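Local coordinates for protein MJ1225 (Methanocaldococcus jannaschii, PDB 3KH5) that binds AMP and ADP through paired CBS domains and is a putative archaeal homolog of the gamma subunit of AMP-activated protein kinase, at residues V15-T20 with L38-A43; N46-I51 with P119-E124. All coordinates share one frame; numbering follows the deposited sequence.

Contact 1: V15-T20 with L38-A43; sequences VTVYPT and LPVVNA. With ADP (adenosine-5'-diphosphate), chain B.
Val15 packs on Leu38 at the start of the first CBS motif, where the segment 15-20 runs in beside strand 38-41 in the manner of a beta-alpha-beta crossover, although the two share a single parallel bridge. With CG1 of Val15 anti to its own nitrogen (chi1 172°), this methyl reaches CD2 of Leu38 at 3.7 Å. The Val15 backbone reads the Watson-Crick edge of the ADP adenine: its N donates to N1 and its O accepts from N6, at 3.1 Å for both pairs. Thr16 crosses Pro39 and Val41 at about a right angle, its OG1 lying against CG2 of Val41. Val17 makes the bridge: its N bonds to Pro39 O, and its O accepts from Val41 N at 3.0 Å. The side chain of Val17 splits its methyls, CG1 going to CD1 of Leu38 and CG2 to CG2 of Val40. The ring of Tyr18 swings back from a CB that points away; its CD1 edge meets the carbonyl oxygen of Val41 at 3.3 Å, while CD1 and CE1 lie against the methyl of Ala43. With an alanine here, Ala43 would probably lose its aromatic cover and the turn after the strand would be freer to shift. Pro19 continues the wrapping of that same carbonyl and rests on CG1 of Val40. Three carbons of the first segment thus come within about 3.5 Å of the Val41 oxygen: CA and CD1 of Tyr18, and CD of Pro19. The nearest of them is Pro19 CD, 3.2 Å from Val41 O.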
ATOM      1  N   VAL A  15      -1.808  13.343  -8.399  1.00 42.19           N
ATOM      2  CA  VAL A  15      -3.092  12.766  -8.791  1.00 39.76           C
ATOM      3  C   VAL A  15      -4.019  12.713  -7.572  1.00 38.27           C
ATOM      4  O   VAL A  15      -3.677  12.122  -6.545  1.00 38.00           O
ATOM      5  CB  VAL A  15      -2.915  11.359  -9.425  1.00 39.74           C
ATOM      6  CG1 VAL A  15      -4.258  10.693  -9.654  1.00 39.34           C
ATOM      7  CG2 VAL A  15      -2.147  11.458 -10.739  1.00 39.64           C
ATOM      8  N   THR A  16      -5.182  13.345  -7.696  1.00 36.56           N
ATOM      9  CA  THR A  16      -6.132  13.444  -6.592  1.00 35.10           C
ATOM     10  C   THR A  16      -7.540  13.052  -7.018  1.00 34.24           C
ATOM     11  O   THR A  16      -7.837  12.937  -8.212  1.00 34.04           O
ATOM     12  CB  THR A  16      -6.199  14.885  -6.030  1.00 35.14           C
ATOM     13  OG1 THR A  16      -6.639  15.780  -7.058  1.00 35.20           O
ATOM     14  CG2 THR A  16      -4.845  15.342  -5.513  1.00 34.61           C
ATOM     15  N   VAL A  17      -8.398  12.840  -6.022  1.00 33.10           N
ATOM     16  CA  VAL A  17      -9.850  12.777  -6.223  1.00 32.36           C
ATOM     17  C   VAL A  17     -10.567  13.775  -5.291  1.00 32.27           C
ATOM     18  O   VAL A  17      -9.929  14.417  -4.450  1.00 32.28           O
ATOM     19  CB  VAL A  17     -10.416  11.333  -6.045  1.00 32.09           C
ATOM     20  CG1 VAL A  17      -9.781  10.371  -7.047  1.00 31.77           C
ATOM     21  CG2 VAL A  17     -10.226  10.831  -4.613  1.00 31.51           C
ATOM     22  N   TYR A  18     -11.884  13.908  -5.457  1.00 32.18           N
ATOM     23  CA  TYR A  18     -12.715  14.794  -4.626  1.00 32.08           C
ATOM     24  C   TYR A  18     -13.601  13.980  -3.700  1.00 31.73           C
ATOM     25  O   TYR A  18     -13.804  12.791  -3.945  1.00 31.67           O
ATOM     26  CB  TYR A  18     -13.575  15.702  -5.507  1.00 32.33           C
ATOM     27  CG  TYR A  18     -12.766  16.347  -6.590  1.00 33.49           C
ATOM     28  CD1 TYR A  18     -11.879  17.382  -6.296  1.00 34.74           C
ATOM     29  CD2 TYR A  18     -12.844  15.895  -7.903  1.00 34.63           C
ATOM     30  CE1 TYR A  18     -11.107  17.967  -7.292  1.00 36.21           C
ATOM     31  CE2 TYR A  18     -12.081  16.472  -8.907  1.00 36.07           C
ATOM     32  CZ  TYR A  18     -11.214  17.508  -8.596  1.00 36.69           C
ATOM     33  OH  TYR A  18     -10.455  18.082  -9.590  1.00 37.87           O
ATOM     34  N   PRO A  19     -14.141  14.610  -2.630  1.00 31.48           N
ATOM     35  CA  PRO A  19     -14.996  13.864  -1.704  1.00 31.45           C
ATOM     36  C   PRO A  19     -16.211  13.246  -2.386  1.00 31.55           C
ATOM     37  O   PRO A  19     -16.689  12.194  -1.953  1.00 31.26           O
ATOM     38  CB  PRO A  19     -15.454  14.935  -0.702  1.00 31.48           C
ATOM     39  CG  PRO A  19     -14.403  15.973  -0.758  1.00 31.53           C
ATOM     40  CD  PRO A  19     -13.922  15.996  -2.174  1.00 31.47           C
ATOM     41  N   THR A  20     -16.691  13.889  -3.447  1.00 31.74           N
ATOM     42  CA  THR A  20     -17.871  13.407  -4.169  1.00 32.16           C
ATOM     43  C   THR A  20     -17.555  12.478  -5.351  1.00 31.99           C
ATOM     44  O   THR A  20     -18.473  11.954  -5.990  1.00 32.24           O
ATOM     45  CB  THR A  20     -18.774  14.570  -4.635  1.00 32.18           C
ATOM     46  OG1 THR A  20     -17.982  15.554  -5.309  1.00 32.90           O
ATOM     47  CG2 THR A  20     -19.477  15.214  -3.449  1.00 32.70           C
ATOM     48  N   LEU A  38      -4.140   8.109  -3.023  1.00 36.35           N
ATOM     49  CA  LEU A  38      -4.802   9.302  -3.558  1.00 34.67           C
ATOM     50  C   LEU A  38      -5.307  10.283  -2.497  1.00 33.59           C
ATOM     51  O   LEU A  38      -6.274   9.972  -1.781  1.00 33.22           O
ATOM     52  CB  LEU A  38      -5.970   8.910  -4.477  1.00 34.67           C
ATOM     53  CG  LEU A  38      -5.758   7.971  -5.671  1.00 34.80           C
ATOM     54  CD1 LEU A  38      -7.086   7.692  -6.359  1.00 35.12           C
ATOM     55  CD2 LEU A  38      -4.752   8.535  -6.663  1.00 35.14           C
ATOM     56  N   PRO A  39      -4.671  11.475  -2.397  1.00 32.82           N
ATOM     57  CA  PRO A  39      -5.226  12.561  -1.588  1.00 32.33           C
ATOM     58  C   PRO A  39      -6.612  12.948  -2.075  1.00 32.02           C
ATOM     59  O   PRO A  39      -6.872  12.973  -3.283  1.00 31.56           O
ATOM     60  CB  PRO A  39      -4.249  13.719  -1.827  1.00 32.37           C
ATOM     61  CG  PRO A  39      -2.973  13.065  -2.176  1.00 32.69           C
ATOM     62  CD  PRO A  39      -3.360  11.847  -2.968  1.00 32.72           C
ATOM     63  N   VAL A  40      -7.493  13.213  -1.121  1.00 31.98           N
ATOM     64  CA  VAL A  40      -8.820  13.707  -1.413  1.00 32.30           C
ATOM     65  C   VAL A  40      -8.804  15.198  -1.078  1.00 33.29           C
ATOM     66  O   VAL A  40      -8.446  15.599   0.036  1.00 33.29           O
ATOM     67  CB  VAL A  40      -9.911  12.923  -0.645  1.00 32.04           C
ATOM     68  CG1 VAL A  40     -11.298  13.372  -1.077  1.00 31.20           C
ATOM     69  CG2 VAL A  40      -9.759  11.418  -0.884  1.00 31.49           C
ATOM     70  N   VAL A  41      -9.145  16.015  -2.070  1.00 34.50           N
ATOM     71  CA  VAL A  41      -9.079  17.470  -1.941  1.00 35.81           C
ATOM     72  C   VAL A  41     -10.418  18.129  -2.304  1.00 37.19           C
ATOM     73  O   VAL A  41     -11.210  17.552  -3.053  1.00 37.05           O
ATOM     74  CB  VAL A  41      -7.947  18.072  -2.826  1.00 35.72           C
ATOM     75  CG1 VAL A  41      -6.571  17.558  -2.407  1.00 35.30           C
ATOM     76  CG2 VAL A  41      -8.206  17.841  -4.323  1.00 35.43           C
ATOM     77  N   ASN A  42     -10.673  19.327  -1.779  1.00 39.08           N
ATOM     78  CA  ASN A  42     -11.801  20.137  -2.257  1.00 41.20           C
ATOM     79  C   ASN A  42     -11.540  20.643  -3.676  1.00 42.44           C
ATOM     80  O   ASN A  42     -10.391  20.929  -4.027  1.00 42.55           O
ATOM     81  CB  ASN A  42     -12.043  21.335  -1.342  1.00 41.22           C
ATOM     82  CG  ASN A  42     -12.422  20.937   0.066  1.00 41.85           C
ATOM     83  OD1 ASN A  42     -11.990  21.563   1.034  1.00 42.62           O
ATOM     84  ND2 ASN A  42     -13.234  19.894   0.193  1.00 41.80           N
ATOM     85  N   ALA A  43     -12.604  20.788  -4.475  1.00 44.20           N
ATOM     86  CA  ALA A  43     -12.444  21.101  -5.919  1.00 45.84           C
ATOM     87  C   ALA A  43     -12.055  22.526  -6.424  1.00 46.87           C
ATOM     88  O   ALA A  43     -11.297  22.615  -7.394  1.00 47.15           O
ATOM     89  CB  ALA A  43     -13.678  20.590  -6.699  1.00 45.85           C
TER
HETATM   90  PB  ADP B 281       2.099   4.358  -2.881  1.00 83.89           P
HETATM   91  O1B ADP B 281       1.588   4.540  -4.260  1.00 84.21           O
HETATM   92  O2B ADP B 281       2.368   2.793  -2.545  1.00 84.09           O
HETATM   93  O3B ADP B 281       1.055   4.823  -1.760  1.00 84.15           O
HETATM   94  PA  ADP B 281       4.858   4.464  -3.100  1.00 80.80           P
HETATM   95  O1A ADP B 281       4.770   3.376  -4.126  1.00 81.06           O
HETATM   96  O2A ADP B 281       6.173   5.447  -3.063  1.00 80.96           O
HETATM   97  O3A ADP B 281       3.465   5.157  -2.591  1.00 82.53           O
HETATM   98  O5' ADP B 281       4.505   5.512  -4.326  1.00 78.64           O
HETATM   99  C5' ADP B 281       4.715   5.268  -5.754  1.00 74.75           C
HETATM  100  C4' ADP B 281       5.541   6.397  -6.442  1.00 71.65           C
HETATM  101  O4' ADP B 281       4.730   7.376  -7.168  1.00 69.44           O
HETATM  102  C3' ADP B 281       6.318   7.158  -5.365  1.00 70.50           C
HETATM  103  O3' ADP B 281       7.695   7.320  -5.763  1.00 70.79           O
HETATM  104  C2' ADP B 281       5.624   8.511  -5.226  1.00 68.86           C
HETATM  105  O2' ADP B 281       6.632   9.518  -5.331  1.00 68.90           O
HETATM  106  C1' ADP B 281       4.646   8.626  -6.410  1.00 66.97           C
HETATM  107  N9  ADP B 281       3.183   8.861  -6.073  1.00 63.11           N
HETATM  108  C8  ADP B 281       2.454   8.194  -5.173  1.00 61.60           C
HETATM  109  N7  ADP B 281       1.206   8.668  -5.164  1.00 60.07           N
HETATM  110  C5  ADP B 281       1.129   9.642  -6.066  1.00 59.32           C
HETATM  111  C6  ADP B 281       0.106  10.489  -6.498  1.00 58.01           C
HETATM  112  N6  ADP B 281      -1.112  10.409  -5.967  1.00 56.86           N
HETATM  113  N1  ADP B 281       0.371  11.394  -7.460  1.00 57.88           N
HETATM  114  C2  ADP B 281       1.584  11.487  -7.994  1.00 58.58           C
HETATM  115  N3  ADP B 281       2.575  10.693  -7.604  1.00 59.51           N
HETATM  116  C4  ADP B 281       2.385   9.767  -6.644  1.00 60.67           C

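Contact 2: N46-I51 with P119-E124; sequences NKVVGI and PIVNDE. With ADP (adenosine-5'-diphosphate), chain D.
Val48 and Val121 cross at about a right angle where two strands from different CBS motifs face each other, CG2 of Val48 meeting CG1 of Val121 at 3.7 Å. The strand segments 48-51 and 119-121 run antiparallel (173°) with axes 9.9 Å apart, too far for backbone pairing, and it is side chains that fill the interval. On Val48, CG2 sits anti to the carbonyl carbon, and from there it also touches CB of Pro119. Ile51 sends CD1 to CG of the same proline at 4.3 Å, a looser apolar contact. This isoleucine is shared with the nucleotide: both its methyls lie over one face of the ADP adenine, CG2 3.7 Å from C4 and CD1 near N7, while CD of Pro119 comes near the amino nitrogen N6. The pair therefore forms an apolar part of a nucleotide pocket between the two motifs. At the other end, Lys47 stretches its extended chain alongside the carbonyl oxygen of Glu124, with CG at 3.3 Å and CE at 3.4 Å from that O; its ammonium group stays well away from the Glu124 carboxylate, so any attraction is probably only long-range. Glu124 is itself placed by an Asx turn: its N donates to OD1 of Asn122 at 2.9 Å from above the carbonyl plane, and OD1 also accepts from Gln126 N. Strand 48-53 pairs with 37-41, with a classic bulge where Val49 and Gly50 face Val40, whereas 117-121 is the middle strand between 97-98 and 127-132. Leu127, on strand 127-132, touches both Val48 and Pro119, and backbone bonds of Asn46 to Leu127 and Val48 to Asn125 also link the two sides.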
ATOM      1  N   ASN A  46      -8.574  23.297  -3.065  1.00 47.08           N
ATOM      2  CA  ASN A  46      -7.464  22.332  -3.080  1.00 45.92           C
ATOM      3  C   ASN A  46      -6.970  21.909  -1.691  1.00 44.73           C
ATOM      4  O   ASN A  46      -5.855  21.402  -1.555  1.00 44.61           O
ATOM      5  CB  ASN A  46      -6.291  22.845  -3.940  1.00 46.22           C
ATOM      6  CG  ASN A  46      -5.658  21.740  -4.774  1.00 46.72           C
ATOM      7  OD1 ASN A  46      -6.347  20.842  -5.264  1.00 47.38           O
ATOM      8  ND2 ASN A  46      -4.342  21.811  -4.959  1.00 47.23           N
ATOM      9  N   LYS A  47      -7.796  22.107  -0.669  1.00 43.19           N
ATOM     10  CA  LYS A  47      -7.432  21.687   0.680  1.00 41.76           C
ATOM     11  C   LYS A  47      -7.554  20.178   0.831  1.00 40.49           C
ATOM     12  O   LYS A  47      -8.524  19.578   0.364  1.00 40.07           O
ATOM     13  CB  LYS A  47      -8.296  22.390   1.727  1.00 42.01           C
ATOM     14  CG  LYS A  47      -7.945  23.855   1.922  1.00 42.65           C
ATOM     15  CD  LYS A  47      -8.939  24.565   2.825  1.00 44.05           C
ATOM     16  CE  LYS A  47      -8.674  26.065   2.834  1.00 44.78           C
ATOM     17  NZ  LYS A  47      -9.659  26.813   3.664  1.00 45.46           N
ATOM     18  N   VAL A  48      -6.560  19.578   1.483  1.00 39.04           N
ATOM     19  CA  VAL A  48      -6.567  18.145   1.773  1.00 37.67           C
ATOM     20  C   VAL A  48      -7.608  17.848   2.845  1.00 36.69           C
ATOM     21  O   VAL A  48      -7.506  18.333   3.975  1.00 36.76           O
ATOM     22  CB  VAL A  48      -5.177  17.637   2.235  1.00 37.67           C
ATOM     23  CG1 VAL A  48      -5.231  16.151   2.599  1.00 37.53           C
ATOM     24  CG2 VAL A  48      -4.133  17.878   1.156  1.00 37.63           C
ATOM     25  N   VAL A  49      -8.616  17.064   2.478  1.00 35.25           N
ATOM     26  CA  VAL A  49      -9.675  16.698   3.412  1.00 33.86           C
ATOM     27  C   VAL A  49      -9.717  15.194   3.664  1.00 32.92           C
ATOM     28  O   VAL A  49     -10.497  14.724   4.493  1.00 32.85           O
ATOM     29  CB  VAL A  49     -11.077  17.209   2.958  1.00 33.95           C
ATOM     30  CG1 VAL A  49     -11.103  18.735   2.862  1.00 33.90           C
ATOM     31  CG2 VAL A  49     -11.506  16.562   1.637  1.00 33.84           C
ATOM     32  N   GLY A  50      -8.884  14.438   2.958  1.00 31.88           N
ATOM     33  CA  GLY A  50      -8.866  12.985   3.125  1.00 30.95           C
ATOM     34  C   GLY A  50      -7.778  12.327   2.306  1.00 30.36           C
ATOM     35  O   GLY A  50      -7.029  13.005   1.600  1.00 30.34           O
ATOM     36  N   ILE A  51      -7.685  11.005   2.416  1.00 29.80           N
ATOM     37  CA  ILE A  51      -6.759  10.202   1.619  1.00 29.42           C
ATOM     38  C   ILE A  51      -7.350   8.797   1.465  1.00 29.16           C
ATOM     39  O   ILE A  51      -8.012   8.293   2.376  1.00 28.85           O
ATOM     40  CB  ILE A  51      -5.331  10.176   2.244  1.00 29.48           C
ATOM     41  CG1 ILE A  51      -4.307   9.565   1.275  1.00 29.81           C
ATOM     42  CG2 ILE A  51      -5.326   9.479   3.615  1.00 29.48           C
ATOM     43  CD1 ILE A  51      -2.863   9.968   1.560  1.00 30.67           C
ATOM     44  N   PRO A 119       0.910  13.830   2.202  1.00 34.97           N
ATOM     45  CA  PRO A 119       0.718  15.071   1.461  1.00 35.48           C
ATOM     46  C   PRO A 119       1.543  16.199   2.077  1.00 36.05           C
ATOM     47  O   PRO A 119       1.670  16.280   3.303  1.00 36.09           O
ATOM     48  CB  PRO A 119      -0.780  15.353   1.634  1.00 35.38           C
ATOM     49  CG  PRO A 119      -1.386  14.022   1.894  1.00 35.17           C
ATOM     50  CD  PRO A 119      -0.368  13.313   2.732  1.00 34.99           C
ATOM     51  N   ILE A 120       2.131  17.035   1.230  1.00 36.84           N
ATOM     52  CA  ILE A 120       2.810  18.234   1.699  1.00 37.64           C
ATOM     53  C   ILE A 120       1.853  19.388   1.459  1.00 38.54           C
ATOM     54  O   ILE A 120       1.362  19.572   0.342  1.00 38.69           O
ATOM     55  CB  ILE A 120       4.153  18.460   0.978  1.00 37.55           C
ATOM     56  CG1 ILE A 120       5.131  17.333   1.329  1.00 37.02           C
ATOM     57  CG2 ILE A 120       4.764  19.806   1.370  1.00 37.38           C
ATOM     58  CD1 ILE A 120       6.119  17.010   0.219  1.00 36.87           C
ATOM     59  N   VAL A 121       1.565  20.142   2.516  1.00 39.64           N
ATOM     60  CA  VAL A 121       0.576  21.215   2.443  1.00 40.86           C
ATOM     61  C   VAL A 121       1.156  22.566   2.840  1.00 42.06           C
ATOM     62  O   VAL A 121       2.174  22.643   3.533  1.00 41.87           O
ATOM     63  CB  VAL A 121      -0.682  20.927   3.322  1.00 40.70           C
ATOM     64  CG1 VAL A 121      -1.333  19.604   2.936  1.00 40.42           C
ATOM     65  CG2 VAL A 121      -0.342  20.951   4.818  1.00 40.73           C
ATOM     66  N   ASN A 122       0.500  23.635   2.394  1.00 43.78           N
ATOM     67  CA  ASN A 122       0.875  24.967   2.844  1.00 45.60           C
ATOM     68  C   ASN A 122       0.131  25.331   4.122  1.00 46.69           C
ATOM     69  O   ASN A 122      -0.483  24.466   4.756  1.00 46.80           O
ATOM     70  CB  ASN A 122       0.689  26.015   1.732  1.00 45.66           C
ATOM     71  CG  ASN A 122      -0.758  26.189   1.303  1.00 46.19           C
ATOM     72  OD1 ASN A 122      -1.692  25.773   1.993  1.00 46.88           O
ATOM     73  ND2 ASN A 122      -0.952  26.821   0.151  1.00 46.68           N
ATOM     74  N   ASP A 123       0.187  26.604   4.500  1.00 48.14           N
ATOM     75  CA  ASP A 123      -0.427  27.048   5.747  1.00 49.43           C
ATOM     76  C   ASP A 123      -1.960  27.006   5.721  1.00 49.90           C
ATOM     77  O   ASP A 123      -2.592  26.972   6.781  1.00 50.00           O
ATOM     78  CB  ASP A 123       0.108  28.423   6.175  1.00 49.71           C
ATOM     79  CG  ASP A 123       1.419  28.327   6.964  1.00 50.57           C
ATOM     80  OD1 ASP A 123       1.874  27.197   7.259  1.00 51.34           O
ATOM     81  OD2 ASP A 123       1.994  29.387   7.296  1.00 51.27           O
ATOM     82  N   GLU A 124      -2.548  26.979   4.521  1.00 50.43           N
ATOM     83  CA  GLU A 124      -4.005  26.853   4.379  1.00 50.87           C
ATOM     84  C   GLU A 124      -4.450  25.393   4.234  1.00 50.46           C
ATOM     85  O   GLU A 124      -5.628  25.129   3.977  1.00 50.52           O
ATOM     86  CB  GLU A 124      -4.534  27.651   3.173  1.00 51.21           C
ATOM     87  CG  GLU A 124      -3.536  28.573   2.473  1.00 52.91           C
ATOM     88  CD  GLU A 124      -3.115  29.762   3.313  1.00 54.75           C
ATOM     89  OE1 GLU A 124      -1.945  30.182   3.190  1.00 55.36           O
ATOM     90  OE2 GLU A 124      -3.943  30.278   4.097  1.00 55.35           O
TER
HETATM   91  PB  ADP D 283       0.905   3.166   4.047  1.00 39.70           P
HETATM   92  O1B ADP D 283       1.515   2.345   5.132  1.00 39.91           O
HETATM   93  O2B ADP D 283       1.457   2.720   2.581  1.00 40.06           O
HETATM   94  O3B ADP D 283       1.212   4.751   4.164  1.00 40.07           O
HETATM   95  PA  ADP D 283      -1.251   1.857   3.235  1.00 36.13           P
HETATM   96  O1A ADP D 283      -1.545   0.552   3.867  1.00 36.91           O
HETATM   97  O2A ADP D 283      -2.119   2.224   1.905  1.00 36.23           O
HETATM   98  O3A ADP D 283      -0.676   3.107   4.020  1.00 38.46           O
HETATM   99  O5' ADP D 283      -2.621   2.397   3.980  1.00 34.15           O
HETATM  100  C5' ADP D 283      -3.055   2.005   5.320  1.00 30.46           C
HETATM  101  C4' ADP D 283      -4.099   3.001   5.915  1.00 28.28           C
HETATM  102  O4' ADP D 283      -3.390   4.232   6.266  1.00 27.79           O
HETATM  103  C3' ADP D 283      -5.249   3.403   4.967  1.00 27.65           C
HETATM  104  O3' ADP D 283      -6.466   3.478   5.721  1.00 27.89           O
HETATM  105  C2' ADP D 283      -4.822   4.785   4.464  1.00 27.48           C
HETATM  106  O2' ADP D 283      -5.947   5.609   4.115  1.00 28.15           O
HETATM  107  C1' ADP D 283      -4.108   5.349   5.688  1.00 27.45           C
HETATM  108  N9  ADP D 283      -3.129   6.407   5.300  1.00 27.57           N
HETATM  109  C8  ADP D 283      -2.173   6.369   4.364  1.00 27.68           C
HETATM  110  N7  ADP D 283      -1.519   7.538   4.352  1.00 28.20           N
HETATM  111  C5  ADP D 283      -2.063   8.314   5.284  1.00 27.68           C
HETATM  112  C6  ADP D 283      -1.825   9.605   5.738  1.00 28.32           C
HETATM  113  N6  ADP D 283      -0.862  10.351   5.204  1.00 28.14           N
HETATM  114  N1  ADP D 283      -2.591  10.090   6.731  1.00 28.28           N
HETATM  115  C2  ADP D 283      -3.560   9.365   7.280  1.00 28.32           C
HETATM  116  N3  ADP D 283      -3.810   8.132   6.870  1.00 27.69           N
HETATM  117  C4  ADP D 283      -3.081   7.592   5.882  1.00 27.96           C

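Overall arrangement
From the N terminus, contact 1 comes first: it closes the loop through helix 23-33, bringing strand 37-41 back beside 15-20. The chain then turns into strand 48-53, from which contact 2 opens, spanning 67 residues, 30 of them helical, before 119-124 returns from the second CBS motif. The two follow in series, neither nested nor crossed, with centres 10 Å apart. They meet across the antiparallel hairpin of strands 37-41 and 48-53, where Val40 N lies 2.8 Å from Gly50 O. Contact 1 lies within the first CBS motif, contact 2 joins it to the second, and each borders a different bound ADP.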